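Local coordinates for DNAation factor-related protein 4 (Drosophila melanogaster, PDB 5XPC) that probably acts as a DNA endonuclease in apoptotic DNA fragmentation, and is represented here by its CIDE domain, a module that forms higher-order assemblies, at residues K13-D16 against R21-G24; N17-K22 against A85-E90. One frame throughout, in Å; residues are numbered along the deposited sequence.

Interaction 1 joins the two strands of a beta hairpin. Interaction 2 sets the loop of the same hairpin against the C-terminal helix 84-92. Their centres lie about 11 Å apart. They share Arg-21 and Lys-22, where the loop runs into the second strand. They also touch directly, with Thr-15 OG1 packing 4.1 Å from Thr-20 N. Interaction 1 is partly buried, about 7 Å from the centre of the chain. Interaction 2 is a surface contact, about 13 Å from it. Both regions reach a second subunit. There Tyr-23 and Gly-24 pair with a strand of that chain, so the hairpin takes part in the assembly.

Interaction 1: K13-D16 against R21-G24; sequences KVTD and RKYG
Val-14 and Tyr-23 form an antiparallel hydrogen-bonded pair in the hairpin of strands 10-15 and 22-27. Val-14 N donates to Tyr-23 O (2.9 Å), and Tyr-23 N donates to Val-14 O (3.0 Å). Both bonds are nearly straight. This is the first hairpin of the ubiquitin-like CIDE fold.

Thr-15 adds a side-chain bond near the turn. Its CB lies 3.5 Å from Arg-21 O. At chi1 -171° OG1 stands opposite the backbone N and reaches across to the other strand. OG1 donates to Arg-21 O at 2.7 Å. It comes from above the carbonyl plane, 42° out of it. The same OG1 lies 3.8 Å from Lys-22 CG, where that extended lysine chain starts out from its strand. The other branch, CG2, sits between the backbone N and the carbonyl carbon and does not touch 21-24. The threonine side chain also packs on Leu-71 and Ile-73 of strand 71-75.

On the face of Val-14 and Tyr-23, the tyrosine hydroxyl accepts a bond from Arg-21 NH1 (2.8 Å), in the plane of the guanidinium. Arg-21 NH1 also donates to Lys-40 O. Asp-16 OD2 bonds Thr-20 OG1 within the turn. Lys-13 NZ makes a salt bridge to Asp-53 of the second subunit.

The threonine hydroxyl therefore ties Arg-21 O to the first strand, beyond the two backbone bonds of Val-14 and Tyr-23.

Interaction 2: N17-K22 against A85-E90; sequences NERTRK and ADFEFE
Arg-19 lies flat on Phe-87 in an off-centre cation-pi stack. The contact joins the hairpin loop of the ubiquitin-like CIDE fold to helix 84-92. The guanidinium and ring planes are only 8° apart, and their centres are 4.6 Å apart.

The tight part is the arginine chain on one ring face. CD sits almost exactly over the ring centre, 3.8 Å from the centroid, as a CH-pi contact. CB meets Phe-87 CZ at 3.8 Å. Glu-18 O comes closest, 3.5 Å from Phe-87 CZ, oblique to the ring and without a hydrogen bond. The arginine and phenylalanine side chains run past each other in opposite directions. As a result the arginine CZ has passed the rim of the ring and lies 4.0 Å from Phe-87 CB. A bend at chi2 (74°) in the arginine chain helps lay it along the ring. Arg-19 NH2 is held by a salt bridge to Asp-84 and a bond to Thr-82 O. Together with the NH1 bond to Asn-17 O, these probably hold the rotation of the guanidinium against the start of the helix. With an alanine here, this face of Phe-87 would probably lose its cover and Asp-84 would be left without its cationic mate.

The loose side begins at the exposed Glu-18 side chain. It barely reaches the ring, with OE1 4.4 Å from Phe-87 CE1. Glu-18 OE2 is 6.6 Å from Glu-90 OE2, so these like charges are not in contact.

The loop also braces its own arginine. Arg-19 NH1 donates to Asn-17 O at 2.9 Å, with that oxygen only 3° out of the guanidinium plane.

Interaction 1: K13-D16 against R21-G24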
ATOM      1  N   LYS B  13      21.849   4.248   3.727  1.00 19.33           N
ATOM      2  CA  LYS B  13      22.593   5.091   2.799  1.00 19.45           C
ATOM      3  C   LYS B  13      22.140   6.536   2.955  1.00 21.52           C
ATOM      4  O   LYS B  13      20.935   6.806   3.034  1.00 22.91           O
ATOM      5  CB  LYS B  13      22.411   4.627   1.352  1.00 23.56           C
ATOM      6  CG  LYS B  13      22.988   3.230   1.112  1.00 27.00           C
ATOM      7  CD  LYS B  13      22.665   2.707  -0.279  1.00 26.55           C
ATOM      8  CE  LYS B  13      23.160   1.279  -0.452  1.00 27.41           C
ATOM      9  NZ  LYS B  13      22.952   0.835  -1.858  1.00 31.20           N
ATOM     10  N   VAL B  14      23.108   7.450   3.007  1.00 21.67           N
ATOM     11  CA  VAL B  14      22.862   8.871   3.249  1.00 21.12           C
ATOM     12  C   VAL B  14      23.666   9.691   2.254  1.00 19.12           C
ATOM     13  O   VAL B  14      24.866   9.452   2.059  1.00 23.58           O
ATOM     14  CB  VAL B  14      23.230   9.280   4.689  1.00 24.35           C
ATOM     15  CG1 VAL B  14      23.020  10.798   4.904  1.00 21.11           C
ATOM     16  CG2 VAL B  14      22.415   8.477   5.698  1.00 24.30           C
ATOM     17  N   THR B  15      23.011  10.668   1.634  1.00 22.93           N
ATOM     18  CA  THR B  15      23.697  11.638   0.805  1.00 23.69           C
ATOM     19  C   THR B  15      23.064  12.997   1.070  1.00 25.38           C
ATOM     20  O   THR B  15      22.101  13.118   1.835  1.00 23.40           O
ATOM     21  CB  THR B  15      23.638  11.216  -0.680  1.00 23.51           C
ATOM     22  OG1 THR B  15      24.483  12.058  -1.474  1.00 28.55           O
ATOM     23  CG2 THR B  15      22.188  11.239  -1.204  1.00 22.11           C
ATOM     24  N   ASP B  16      23.623  14.034   0.465  1.00 25.89           N
ATOM     25  CA  ASP B  16      23.053  15.362   0.608  1.00 31.11           C
ATOM     26  C   ASP B  16      22.147  15.652  -0.586  1.00 32.00           C
ATOM     27  O   ASP B  16      21.970  14.824  -1.485  1.00 28.03           O
ATOM     28  CB  ASP B  16      24.144  16.424   0.789  1.00 30.59           C
ATOM     29  CG  ASP B  16      25.182  16.423  -0.323  1.00 40.96           C
ATOM     30  OD1 ASP B  16      24.950  15.819  -1.389  1.00 43.62           O
ATOM     31  OD2 ASP B  16      26.242  17.058  -0.129  1.00 47.35           O
ATOM     32  N   ARG B  21      28.434  13.656  -2.064  1.00 31.94           N
ATOM     33  CA  ARG B  21      29.139  12.586  -1.376  1.00 32.71           C
ATOM     34  C   ARG B  21      28.106  11.599  -0.860  1.00 31.23           C
ATOM     35  O   ARG B  21      26.997  11.990  -0.473  1.00 28.86           O
ATOM     36  CB  ARG B  21      30.007  13.126  -0.225  1.00 32.02           C
ATOM     37  CG  ARG B  21      31.260  13.860  -0.708  1.00 39.50           C
ATOM     38  CD  ARG B  21      32.010  14.559   0.420  1.00 43.76           C
ATOM     39  NE  ARG B  21      31.238  15.638   1.033  1.00 48.32           N
ATOM     40  CZ  ARG B  21      30.897  15.679   2.318  1.00 47.73           C
ATOM     41  NH1 ARG B  21      31.265  14.697   3.135  1.00 34.87           N
ATOM     42  NH2 ARG B  21      30.198  16.709   2.792  1.00 47.36           N
ATOM     43  N   LYS B  22      28.464  10.317  -0.877  1.00 30.71           N
ATOM     44  CA  LYS B  22      27.525   9.231  -0.618  1.00 29.09           C
ATOM     45  C   LYS B  22      28.143   8.280   0.392  1.00 26.34           C
ATOM     46  O   LYS B  22      29.253   7.787   0.178  1.00 24.17           O
ATOM     47  CB  LYS B  22      27.190   8.486  -1.917  1.00 28.40           C
ATOM     48  CG  LYS B  22      26.737   9.404  -3.037  1.00 32.65           C
ATOM     49  CD  LYS B  22      26.427   8.648  -4.315  1.00 39.42           C
ATOM     50  CE  LYS B  22      26.163   9.626  -5.452  1.00 48.97           C
ATOM     51  NZ  LYS B  22      25.365   9.024  -6.554  1.00 58.87           N
ATOM     52  N   TYR B  23      27.443   8.036   1.495  1.00 24.40           N
ATOM     53  CA  TYR B  23      27.981   7.202   2.557  1.00 25.76           C
ATOM     54  C   TYR B  23      27.003   6.101   2.922  1.00 26.34           C
ATOM     55  O   TYR B  23      25.805   6.355   3.087  1.00 25.35           O
ATOM     56  CB  TYR B  23      28.295   8.020   3.805  1.00 24.21           C
ATOM     57  CG  TYR B  23      29.323   9.083   3.563  1.00 28.45           C
ATOM     58  CD1 TYR B  23      28.944  10.398   3.303  1.00 29.70           C
ATOM     59  CD2 TYR B  23      30.678   8.774   3.568  1.00 27.42           C
ATOM     60  CE1 TYR B  23      29.896  11.378   3.071  1.00 29.05           C
ATOM     61  CE2 TYR B  23      31.631   9.748   3.342  1.00 28.15           C
ATOM     62  CZ  TYR B  23      31.233  11.047   3.093  1.00 30.45           C
ATOM     63  OH  TYR B  23      32.185  12.020   2.862  1.00 33.73           O
ATOM     64  N   GLY B  24      27.523   4.883   3.052  1.00 23.82           N
ATOM     65  CA  GLY B  24      26.813   3.831   3.758  1.00 24.60           C
ATOM     66  C   GLY B  24      27.188   3.942   5.222  1.00 25.81           C
ATOM     67  O   GLY B  24      28.367   4.092   5.558  1.00 27.58           O
TER

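Interaction 2: N17-K22 against A85-E90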
ATOM      1  N   ASN B  17      21.544  16.839  -0.583  1.00 31.34           N
ATOM      2  CA  ASN B  17      20.541  17.132  -1.598  1.00 37.68           C
ATOM      3  C   ASN B  17      21.150  17.192  -2.996  1.00 42.82           C
ATOM      4  O   ASN B  17      20.457  16.928  -3.987  1.00 40.12           O
ATOM      5  CB  ASN B  17      19.819  18.434  -1.261  1.00 38.79           C
ATOM      6  CG  ASN B  17      18.464  18.525  -1.928  1.00 44.74           C
ATOM      7  OD1 ASN B  17      17.767  17.517  -2.086  1.00 36.61           O
ATOM      8  ND2 ASN B  17      18.081  19.732  -2.325  1.00 51.21           N
ATOM      9  N   GLU B  18      22.442  17.494  -3.094  1.00 45.75           N
ATOM     10  CA  GLU B  18      23.120  17.552  -4.382  1.00 49.74           C
ATOM     11  C   GLU B  18      23.810  16.246  -4.759  1.00 49.37           C
ATOM     12  O   GLU B  18      24.415  16.174  -5.836  1.00 52.25           O
ATOM     13  CB  GLU B  18      24.134  18.697  -4.383  1.00 59.09           C
ATOM     14  CG  GLU B  18      23.489  20.063  -4.382  1.00 69.90           C
ATOM     15  CD  GLU B  18      22.539  20.237  -5.548  1.00 79.90           C
ATOM     16  OE1 GLU B  18      22.918  19.871  -6.680  1.00 81.12           O
ATOM     17  OE2 GLU B  18      21.406  20.716  -5.333  1.00 86.67           O
ATOM     18  N   ARG B  19      23.730  15.219  -3.907  1.00 39.23           N
ATOM     19  CA  ARG B  19      24.340  13.917  -4.180  1.00 40.26           C
ATOM     20  C   ARG B  19      25.845  14.048  -4.415  1.00 41.48           C
ATOM     21  O   ARG B  19      26.419  13.370  -5.269  1.00 48.01           O
ATOM     22  CB  ARG B  19      23.659  13.223  -5.366  1.00 38.85           C
ATOM     23  CG  ARG B  19      22.350  12.506  -5.038  1.00 41.22           C
ATOM     24  CD  ARG B  19      21.187  13.477  -4.801  1.00 37.26           C
ATOM     25  NE  ARG B  19      19.896  12.781  -4.784  1.00 38.34           N
ATOM     26  CZ  ARG B  19      18.732  13.353  -4.481  1.00 41.64           C
ATOM     27  NH1 ARG B  19      18.684  14.641  -4.154  1.00 34.79           N
ATOM     28  NH2 ARG B  19      17.615  12.636  -4.492  1.00 37.08           N
ATOM     29  N   THR B  20      26.491  14.925  -3.643  1.00 37.73           N
ATOM     30  CA  THR B  20      27.909  15.219  -3.853  1.00 40.53           C
ATOM     31  C   THR B  20      28.802  14.148  -3.243  1.00 39.94           C
ATOM     32  O   THR B  20      29.840  13.802  -3.817  1.00 42.89           O
ATOM     33  CB  THR B  20      28.282  16.569  -3.244  1.00 46.08           C
ATOM     34  OG1 THR B  20      28.132  16.505  -1.817  1.00 43.29           O
ATOM     35  CG2 THR B  20      27.425  17.698  -3.819  1.00 50.93           C
ATOM     36  N   ARG B  21      28.434  13.656  -2.064  1.00 31.94           N
ATOM     37  CA  ARG B  21      29.139  12.586  -1.376  1.00 32.71           C
ATOM     38  C   ARG B  21      28.106  11.599  -0.860  1.00 31.23           C
ATOM     39  O   ARG B  21      26.997  11.990  -0.473  1.00 28.86           O
ATOM     40  CB  ARG B  21      30.007  13.126  -0.225  1.00 32.02           C
ATOM     41  CG  ARG B  21      31.260  13.860  -0.708  1.00 39.50           C
ATOM     42  CD  ARG B  21      32.010  14.559   0.420  1.00 43.76           C
ATOM     43  NE  ARG B  21      31.238  15.638   1.033  1.00 48.32           N
ATOM     44  CZ  ARG B  21      30.897  15.679   2.318  1.00 47.73           C
ATOM     45  NH1 ARG B  21      31.265  14.697   3.135  1.00 34.87           N
ATOM     46  NH2 ARG B  21      30.198  16.709   2.792  1.00 47.36           N
ATOM     47  N   LYS B  22      28.464  10.317  -0.877  1.00 30.71           N
ATOM     48  CA  LYS B  22      27.525   9.231  -0.618  1.00 29.09           C
ATOM     49  C   LYS B  22      28.143   8.280   0.392  1.00 26.34           C
ATOM     50  O   LYS B  22      29.253   7.787   0.178  1.00 24.17           O
ATOM     51  CB  LYS B  22      27.190   8.486  -1.917  1.00 28.40           C
ATOM     52  CG  LYS B  22      26.737   9.404  -3.037  1.00 32.65           C
ATOM     53  CD  LYS B  22      26.427   8.648  -4.315  1.00 39.42           C
ATOM     54  CE  LYS B  22      26.163   9.626  -5.452  1.00 48.97           C
ATOM     55  NZ  LYS B  22      25.365   9.024  -6.554  1.00 58.87           N
ATOM     56  N   ALA B  85      13.567  10.970  -8.517  1.00 43.92           N
ATOM     57  CA  ALA B  85      13.005  11.191  -9.846  1.00 48.41           C
ATOM     58  C   ALA B  85      13.344  12.586 -10.363  1.00 50.88           C
ATOM     59  O   ALA B  85      13.788  12.742 -11.507  1.00 53.01           O
ATOM     60  CB  ALA B  85      11.494  10.978  -9.815  1.00 47.61           C
ATOM     61  N   ASP B  86      13.146  13.615  -9.533  1.00 49.89           N
ATOM     62  CA  ASP B  86      13.440  14.975  -9.977  1.00 50.72           C
ATOM     63  C   ASP B  86      14.932  15.173 -10.215  1.00 49.55           C
ATOM     64  O   ASP B  86      15.326  15.864 -11.161  1.00 51.48           O
ATOM     65  CB  ASP B  86      12.926  15.990  -8.959  1.00 53.25           C
ATOM     66  CG  ASP B  86      11.419  16.057  -8.919  1.00 62.75           C
ATOM     67  OD1 ASP B  86      10.778  15.592  -9.885  1.00 65.05           O
ATOM     68  OD2 ASP B  86      10.877  16.571  -7.919  1.00 65.89           O
ATOM     69  N   PHE B  87      15.777  14.576  -9.371  1.00 44.81           N
ATOM     70  CA  PHE B  87      17.217  14.755  -9.530  1.00 46.29           C
ATOM     71  C   PHE B  87      17.725  14.073 -10.795  1.00 52.84           C
ATOM     72  O   PHE B  87      18.531  14.649 -11.535  1.00 50.46           O
ATOM     73  CB  PHE B  87      17.950  14.223  -8.300  1.00 48.97           C
ATOM     74  CG  PHE B  87      19.427  14.498  -8.311  1.00 54.94           C
ATOM     75  CD1 PHE B  87      19.919  15.725  -7.889  1.00 55.01           C
ATOM     76  CD2 PHE B  87      20.328  13.530  -8.736  1.00 54.27           C
ATOM     77  CE1 PHE B  87      21.283  15.984  -7.898  1.00 54.73           C
ATOM     78  CE2 PHE B  87      21.693  13.784  -8.747  1.00 53.06           C
ATOM     79  CZ  PHE B  87      22.169  15.012  -8.325  1.00 50.84           C
ATOM     80  N   GLU B  88      17.266  12.847 -11.057  1.00 59.20           N
ATOM     81  CA  GLU B  88      17.632  12.164 -12.294  1.00 63.46           C
ATOM     82  C   GLU B  88      17.101  12.915 -13.510  1.00 65.93           C
ATOM     83  O   GLU B  88      17.776  13.001 -14.541  1.00 68.46           O
ATOM     84  CB  GLU B  88      17.109  10.725 -12.261  1.00 70.77           C
ATOM     85  CG  GLU B  88      16.649  10.161 -13.602  1.00 85.71           C
ATOM     86  CD  GLU B  88      17.803   9.753 -14.499  1.00100.40           C
ATOM     87  OE1 GLU B  88      18.882   9.426 -13.966  1.00104.39           O
ATOM     88  OE2 GLU B  88      17.626   9.742 -15.735  1.00106.00           O
ATOM     89  N   PHE B  89      15.900  13.484 -13.397  1.00 66.72           N
ATOM     90  CA  PHE B  89      15.329  14.255 -14.497  1.00 72.39           C
ATOM     91  C   PHE B  89      16.200  15.460 -14.836  1.00 71.88           C
ATOM     92  O   PHE B  89      16.556  15.673 -16.001  1.00 78.33           O
ATOM     93  CB  PHE B  89      13.906  14.686 -14.132  1.00 75.20           C
ATOM     94  CG  PHE B  89      13.191  15.418 -15.229  1.00 84.31           C
ATOM     95  CD1 PHE B  89      12.567  14.719 -16.251  1.00 87.13           C
ATOM     96  CD2 PHE B  89      13.123  16.803 -15.228  1.00 88.42           C
ATOM     97  CE1 PHE B  89      11.905  15.388 -17.264  1.00 91.19           C
ATOM     98  CE2 PHE B  89      12.457  17.479 -16.236  1.00 91.72           C
ATOM     99  CZ  PHE B  89      11.850  16.771 -17.257  1.00 92.60           C
ATOM    100  N   GLU B  90      16.559  16.257 -13.824  1.00 68.66           N
ATOM    101  CA  GLU B  90      17.436  17.403 -14.048  1.00 72.33           C
ATOM    102  C   GLU B  90      18.818  16.968 -14.523  1.00 75.07           C
ATOM    103  O   GLU B  90      19.444  17.669 -15.327  1.00 77.20           O
ATOM    104  CB  GLU B  90      17.551  18.236 -12.770  1.00 77.33           C
ATOM    105  CG  GLU B  90      16.253  18.912 -12.347  1.00 83.67           C
ATOM    106  CD  GLU B  90      16.252  19.320 -10.880  1.00 87.91           C
ATOM    107  OE1 GLU B  90      15.185  19.735 -10.375  1.00 86.53           O
ATOM    108  OE2 GLU B  90      17.317  19.220 -10.233  1.00 90.27           O
TER